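Local structure of protein yahD a copper inducible hydrolase (Lactococcus lactis subsp. lactis, 3OG9) at residues F120-H134 against F141-S155. The protein is a copper-inducible protein of the alpha/beta-hydrolase fold, probably a hydrolase, that binds D-malate in its pocket. Numbering follows the deposited sequence.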
loop_
_atom_site.group_PDB
_atom_site.type_symbol
_atom_site.label_atom_id
_atom_site.label_comp_id
_atom_site.label_asym_id
_atom_site.label_seq_id
_atom_site.Cartn_x
_atom_site.Cartn_y
_atom_site.Cartn_z
ATOM N N PHE A 120 0.430 -8.502 0.804
ATOM C CA PHE A 120 0.497 -9.130 -0.527
ATOM C C PHE A 120 1.542 -10.242 -0.467
ATOM O O PHE A 120 1.278 -11.405 -0.865
ATOM C CB PHE A 120 0.953 -8.060 -1.511
ATOM C CG PHE A 120 0.744 -8.404 -2.960
ATOM C CD1 PHE A 120 -0.473 -8.916 -3.402
ATOM C CD2 PHE A 120 1.745 -8.152 -3.884
ATOM C CE1 PHE A 120 -0.697 -9.199 -4.768
ATOM C CE2 PHE A 120 1.537 -8.420 -5.248
ATOM C CZ PHE A 120 0.299 -8.944 -5.682
ATOM N N LEU A 121 2.719 -9.886 0.042
ATOM C CA LEU A 121 3.856 -10.811 0.117
ATOM C C LEU A 121 3.642 -11.949 1.131
ATOM O O LEU A 121 4.192 -13.045 0.966
ATOM C CB LEU A 121 5.143 -10.038 0.431
ATOM C CG LEU A 121 5.729 -9.287 -0.762
ATOM C CD1 LEU A 121 6.750 -8.267 -0.327
ATOM C CD2 LEU A 121 6.358 -10.262 -1.747
ATOM N N ARG A 122 2.858 -11.679 2.173
ATOM C CA ARG A 122 2.511 -12.683 3.160
ATOM C C ARG A 122 1.338 -13.530 2.698
ATOM O O ARG A 122 0.972 -14.477 3.404
ATOM C CB ARG A 122 2.133 -12.010 4.492
ATOM C CG ARG A 122 3.320 -11.494 5.327
ATOM C CD ARG A 122 3.986 -12.646 6.038
ATOM N NE ARG A 122 5.038 -12.276 6.977
ATOM C CZ ARG A 122 5.684 -13.165 7.720
ATOM N NH1 ARG A 122 5.379 -14.451 7.616
ATOM N NH2 ARG A 122 6.630 -12.788 8.565
ATOM N N GLY A 123 0.705 -13.156 1.576
ATOM C CA GLY A 123 -0.490 -13.864 1.064
ATOM C C GLY A 123 -1.756 -13.702 1.905
ATOM O O GLY A 123 -2.630 -14.573 1.901
ATOM N N LYS A 124 -1.868 -12.585 2.620
ATOM C CA LYS A 124 -3.051 -12.330 3.439
ATOM C C LYS A 124 -4.204 -11.730 2.621
ATOM O O LYS A 124 -5.380 -11.927 2.970
ATOM C CB LYS A 124 -2.724 -11.445 4.640
ATOM C CG LYS A 124 -1.726 -12.006 5.659
ATOM C CD LYS A 124 -1.739 -11.094 6.916
ATOM C CE LYS A 124 -0.804 -11.610 7.990
ATOM N NZ LYS A 124 -0.996 -10.984 9.361
ATOM N N ILE A 125 -3.875 -11.002 1.552
ATOM C CA ILE A 125 -4.874 -10.479 0.604
ATOM C C ILE A 125 -4.389 -10.725 -0.840
ATOM O O ILE A 125 -3.247 -10.427 -1.183
ATOM C CB ILE A 125 -5.188 -8.939 0.765
ATOM C CG1 ILE A 125 -5.650 -8.575 2.173
ATOM C CG2 ILE A 125 -6.323 -8.492 -0.194
ATOM C CD1 ILE A 125 -6.339 -7.144 2.333
ATOM N N ASN A 126 -5.281 -11.258 -1.669
ATOM C CA ASN A 126 -5.011 -11.472 -3.087
ATOM C C ASN A 126 -5.409 -10.249 -3.937
ATOM O O ASN A 126 -6.334 -10.321 -4.770
ATOM C CB ASN A 126 -5.759 -12.725 -3.549
ATOM C CG ASN A 126 -5.342 -13.178 -4.940
ATOM O OD1 ASN A 126 -4.173 -13.078 -5.330
ATOM N ND2 ASN A 126 -6.307 -13.653 -5.698
ATOM N N PHE A 127 -4.716 -9.126 -3.724
ATOM C CA PHE A 127 -4.902 -7.948 -4.595
ATOM C C PHE A 127 -4.605 -8.305 -6.058
ATOM O O PHE A 127 -3.714 -9.118 -6.353
ATOM C CB PHE A 127 -3.949 -6.796 -4.227
ATOM C CG PHE A 127 -4.161 -6.205 -2.852
ATOM C CD1 PHE A 127 -5.354 -5.572 -2.524
ATOM C CD2 PHE A 127 -3.126 -6.243 -1.916
ATOM C CE1 PHE A 127 -5.537 -4.998 -1.249
ATOM C CE2 PHE A 127 -3.283 -5.681 -0.659
ATOM C CZ PHE A 127 -4.493 -5.062 -0.319
ATOM N N ASP A 128 -5.308 -7.654 -6.972
ATOM C CA ASP A 128 -4.999 -7.818 -8.387
ATOM C C ASP A 128 -3.715 -7.058 -8.764
ATOM O O ASP A 128 -2.859 -7.582 -9.498
ATOM C CB ASP A 128 -6.168 -7.354 -9.252
ATOM C CG ASP A 128 -5.893 -7.567 -10.729
ATOM O OD1 ASP A 128 -5.598 -8.725 -11.096
ATOM O OD2 ASP A 128 -5.939 -6.585 -11.502
ATOM N N LYS A 129 -3.605 -5.818 -8.263
ATOM C CA LYS A 129 -2.439 -4.946 -8.514
ATOM C C LYS A 129 -2.145 -4.116 -7.278
ATOM O O LYS A 129 -3.024 -3.953 -6.422
ATOM C CB LYS A 129 -2.738 -3.938 -9.614
ATOM C CG LYS A 129 -2.989 -4.524 -10.941
ATOM C CD LYS A 129 -3.231 -3.468 -11.956
ATOM C CE LYS A 129 -3.349 -4.126 -13.289
ATOM N NZ LYS A 129 -4.539 -5.029 -13.387
ATOM N N ILE A 130 -0.913 -3.591 -7.196
ATOM C CA ILE A 130 -0.534 -2.649 -6.135
ATOM C C ILE A 130 0.192 -1.454 -6.739
ATOM O O ILE A 130 1.042 -1.603 -7.606
ATOM C CB ILE A 130 0.402 -3.331 -5.096
ATOM C CG1 ILE A 130 -0.356 -4.424 -4.338
ATOM C CG2 ILE A 130 0.970 -2.289 -4.065
ATOM C CD1 ILE A 130 0.407 -4.974 -3.140
ATOM N N ILE A 131 -0.173 -0.264 -6.281
ATOM C CA ILE A 131 0.545 0.957 -6.577
ATOM C C ILE A 131 1.053 1.415 -5.220
ATOM O O ILE A 131 0.252 1.792 -4.341
ATOM C CB ILE A 131 -0.410 2.007 -7.210
ATOM C CG1 ILE A 131 -0.849 1.501 -8.593
ATOM C CG2 ILE A 131 0.282 3.411 -7.351
ATOM C CD1 ILE A 131 -1.910 2.306 -9.308
ATOM N N ALA A 132 2.378 1.361 -5.034
ATOM C CA ALA A 132 2.988 1.705 -3.725
ATOM C C ALA A 132 3.875 2.923 -3.886
ATOM O O ALA A 132 4.922 2.822 -4.507
ATOM C CB ALA A 132 3.840 0.549 -3.210
ATOM N N PHE A 133 3.466 4.067 -3.347
ATOM C CA PHE A 133 4.317 5.262 -3.374
ATOM C C PHE A 133 5.223 5.324 -2.171
ATOM O O PHE A 133 4.748 5.341 -1.025
ATOM C CB PHE A 133 3.487 6.536 -3.457
ATOM C CG PHE A 133 2.576 6.605 -4.673
ATOM C CD1 PHE A 133 3.101 6.760 -5.956
ATOM C CD2 PHE A 133 1.182 6.552 -4.526
ATOM C CE1 PHE A 133 2.238 6.835 -7.093
ATOM C CE2 PHE A 133 0.319 6.628 -5.658
ATOM C CZ PHE A 133 0.845 6.769 -6.924
ATOM N N HIS A 134 6.526 5.335 -2.436
ATOM C CA HIS A 134 7.558 5.407 -1.397
ATOM C C HIS A 134 7.440 4.322 -0.329
ATOM O O HIS A 134 7.531 4.587 0.888
ATOM C CB HIS A 134 7.617 6.832 -0.814
ATOM C CG HIS A 134 7.875 7.839 -1.877
ATOM N ND1 HIS A 134 9.087 7.916 -2.524
ATOM C CD2 HIS A 134 7.051 8.710 -2.505
ATOM C CE1 HIS A 134 9.007 8.811 -3.494
ATOM N NE2 HIS A 134 7.785 9.312 -3.497
ATOM N N PHE A 141 11.451 -12.462 5.462
ATOM C CA PHE A 141 10.824 -13.744 5.808
ATOM C C PHE A 141 10.790 -14.674 4.596
ATOM O O PHE A 141 11.148 -14.263 3.507
ATOM C CB PHE A 141 9.404 -13.548 6.369
ATOM C CG PHE A 141 8.473 -12.787 5.443
ATOM C CD1 PHE A 141 7.526 -13.471 4.672
ATOM C CD2 PHE A 141 8.532 -11.388 5.356
ATOM C CE1 PHE A 141 6.662 -12.778 3.813
ATOM C CE2 PHE A 141 7.666 -10.684 4.501
ATOM C CZ PHE A 141 6.742 -11.378 3.728
ATOM N N GLU A 142 10.370 -15.924 4.810
ATOM C CA GLU A 142 10.160 -16.885 3.716
ATOM C C GLU A 142 8.772 -16.691 3.103
ATOM O O GLU A 142 7.748 -17.025 3.729
ATOM C CB GLU A 142 10.340 -18.331 4.206
ATOM C CG GLU A 142 10.368 -19.371 3.075
ATOM C CD GLU A 142 10.244 -20.804 3.580
ATOM O OE1 GLU A 142 10.980 -21.153 4.523
ATOM O OE2 GLU A 142 9.415 -21.582 3.036
ATOM N N GLN A 143 8.747 -16.118 1.899
ATOM C CA GLN A 143 7.503 -15.919 1.141
ATOM C C GLN A 143 7.118 -17.240 0.502
ATOM O O GLN A 143 7.871 -17.772 -0.296
ATOM C CB GLN A 143 7.685 -14.903 0.004
ATOM C CG GLN A 143 7.681 -13.428 0.390
ATOM C CD GLN A 143 9.066 -12.914 0.742
ATOM O OE1 GLN A 143 10.074 -13.448 0.274
ATOM N NE2 GLN A 143 9.123 -11.873 1.562
ATOM N N THR A 144 5.945 -17.760 0.858
ATOM C CA THR A 144 5.383 -18.933 0.187
ATOM C C THR A 144 4.234 -18.476 -0.700
ATOM O O THR A 144 3.212 -19.183 -0.815
ATOM C CB THR A 144 4.810 -19.979 1.182
ATOM O OG1 THR A 144 3.667 -19.427 1.859
ATOM C CG2 THR A 144 5.882 -20.439 2.209
ATOM N N VAL A 145 4.356 -17.265 -1.249
ATOM C CA VAL A 145 3.400 -16.794 -2.242
ATOM C C VAL A 145 3.992 -16.900 -3.620
ATOM O O VAL A 145 5.175 -16.693 -3.832
ATOM C CB VAL A 145 2.904 -15.330 -2.036
ATOM C CG1 VAL A 145 1.877 -15.265 -0.938
ATOM C CG2 VAL A 145 4.066 -14.366 -1.805
ATOM N N GLN A 146 3.138 -17.245 -4.555
ATOM C CA GLN A 146 3.488 -17.182 -5.948
ATOM C C GLN A 146 2.614 -16.077 -6.505
ATOM O O GLN A 146 1.384 -16.089 -6.346
ATOM C CB GLN A 146 3.227 -18.539 -6.605
ATOM C CG GLN A 146 4.501 -19.397 -6.801
ATOM C CD GLN A 146 5.590 -19.143 -5.760
ATOM O OE1 GLN A 146 6.603 -18.473 -6.037
ATOM N NE2 GLN A 146 5.384 -19.670 -4.549
ATOM N N LEU A 147 3.264 -15.098 -7.106
ATOM C CA LEU A 147 2.584 -13.913 -7.624
ATOM C C LEU A 147 2.984 -13.689 -9.087
ATOM O O LEU A 147 3.130 -12.550 -9.534
ATOM C CB LEU A 147 2.971 -12.705 -6.769
ATOM C CG LEU A 147 2.575 -12.764 -5.293
ATOM C CD1 LEU A 147 3.239 -11.612 -4.562
ATOM C CD2 LEU A 147 1.083 -12.717 -5.139
ATOM N N ASP A 148 3.110 -14.783 -9.831
ATOM C CA ASP A 148 3.791 -14.747 -11.140
ATOM C C ASP A 148 3.070 -13.893 -12.181
ATOM O O ASP A 148 3.704 -13.391 -13.100
ATOM C CB ASP A 148 3.974 -16.172 -11.679
ATOM C CG ASP A 148 5.357 -16.422 -12.288
ATOM O OD1 ASP A 148 5.578 -17.596 -12.654
ATOM O OD2 ASP A 148 6.230 -15.504 -12.418
ATOM N N ASP A 149 1.758 -13.704 -12.028
ATOM C CA ASP A 149 0.964 -12.976 -13.036
ATOM C C ASP A 149 0.717 -11.494 -12.663
ATOM O O ASP A 149 0.080 -10.768 -13.418
ATOM C CB ASP A 149 -0.387 -13.681 -13.227
ATOM C CG ASP A 149 -1.197 -13.812 -11.914
ATOM O OD1 ASP A 149 -0.615 -13.892 -10.786
ATOM O OD2 ASP A 149 -2.443 -13.882 -12.018
ATOM N N LYS A 150 1.194 -11.073 -11.488
ATOM C CA LYS A 150 0.793 -9.802 -10.893
ATOM C C LYS A 150 1.636 -8.623 -11.374
ATOM O O LYS A 150 2.822 -8.785 -11.710
ATOM C CB LYS A 150 0.866 -9.896 -9.352
ATOM C CG LYS A 150 0.048 -11.050 -8.762
ATOM C CD LYS A 150 -1.421 -10.859 -8.957
ATOM C CE LYS A 150 -2.183 -11.821 -8.036
ATOM N NZ LYS A 150 -3.595 -11.491 -8.175
ATOM N N HIS A 151 1.011 -7.447 -11.421
ATOM C CA HIS A 151 1.670 -6.223 -11.839
ATOM C C HIS A 151 1.667 -5.250 -10.672
ATOM O O HIS A 151 0.666 -5.097 -9.970
ATOM C CB HIS A 151 0.954 -5.623 -13.040
ATOM C CG HIS A 151 1.306 -6.293 -14.332
ATOM N ND1 HIS A 151 2.339 -5.853 -15.131
ATOM C CD2 HIS A 151 0.773 -7.367 -14.962
ATOM C CE1 HIS A 151 2.435 -6.634 -16.194
ATOM N NE2 HIS A 151 1.509 -7.569 -16.106
ATOM N N VAL A 152 2.811 -4.625 -10.433
ATOM C CA VAL A 152 2.971 -3.797 -9.242
ATOM C C VAL A 152 3.770 -2.560 -9.656
ATOM O O VAL A 152 4.775 -2.688 -10.377
ATOM C CB VAL A 152 3.742 -4.575 -8.111
ATOM C CG1 VAL A 152 4.178 -3.608 -6.979
ATOM C CG2 VAL A 152 2.839 -5.686 -7.519
ATOM N N PHE A 153 3.317 -1.386 -9.227
ATOM C CA PHE A 153 4.014 -0.096 -9.485
ATOM C C PHE A 153 4.641 0.387 -8.172
ATOM O O PHE A 153 3.950 0.373 -7.136
ATOM C CB PHE A 153 2.966 0.954 -9.933
ATOM C CG PHE A 153 3.544 2.355 -10.178
ATOM C CD1 PHE A 153 3.899 2.758 -11.458
ATOM C CD2 PHE A 153 3.679 3.256 -9.133
ATOM C CE1 PHE A 153 4.412 4.057 -11.682
ATOM C CE2 PHE A 153 4.197 4.566 -9.331
ATOM C CZ PHE A 153 4.581 4.945 -10.609
ATOM N N LEU A 154 5.932 0.766 -8.204
ATOM C CA LEU A 154 6.641 1.255 -7.031
ATOM C C LEU A 154 7.335 2.538 -7.366
ATOM O O LEU A 154 7.990 2.640 -8.421
ATOM C CB LEU A 154 7.739 0.272 -6.567
ATOM C CG LEU A 154 7.332 -1.161 -6.267
ATOM C CD1 LEU A 154 8.577 -2.042 -6.026
ATOM C CD2 LEU A 154 6.400 -1.245 -5.058
ATOM N N SER A 155 7.259 3.504 -6.462
ATOM C CA SER A 155 8.133 4.693 -6.620
ATOM C C SER A 155 9.240 4.663 -5.574
ATOM O O SER A 155 9.063 4.082 -4.506
ATOM C CB SER A 155 7.349 5.979 -6.485
ATOM O OG SER A 155 6.900 6.164 -5.158
HETATM O O HOH W 1 4.221 -15.869 2.009
HETATM O O HOH W 2 -1.975 -7.773 -11.973
HETATM O O HOH W 3 7.473 2.034 -3.474
#
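S155 OG is gripped twice: it accepts a hydrogen bond from the backbone N of H134 at 2.9 Å and also hydrogen-bonds the carboxylate of E197. With OG set between its own backbone N and carbonyl carbon (chi1 69°), the hydroxyl lies over one face of the H134 imidazole, whose NE2 is bonded to the other oxygen of E197. Upstream, strands 129-133 and 151-155 run parallel; F153 N donates to I130 O at 2.8 Å, F153 O accepts from A132 N, and S155 N closes on A132 O, which a water also bonds. K150 NZ reaches back to F127 O at 3.0 Å and more weakly to N126 OD1, while its CB and CG pack against CZ of F120. L147 CD1 sits over a face of that F120 ring. At the far end the R122 guanidinium lies flat on F141, planes 2° apart and R122 CZ 3.8 Å from the ring centroid, a cation-pi stack; R122 NH2 is salt-bridged to E139. F141 CZ also packs on L121 CB at 3.9 Å. The guanidinium would probably lose its stacking surface with an alanine at F141, and a gap would open beside L121. G123, with positive phi, forms a Schellman motif after helix 111-121. The two strands extend the largely parallel central sheet beyond strand 105-109, with helix 111-121 packed on it, as in alpha/beta hydrolases, and H134 lies close to the malate-binding S110 and H191.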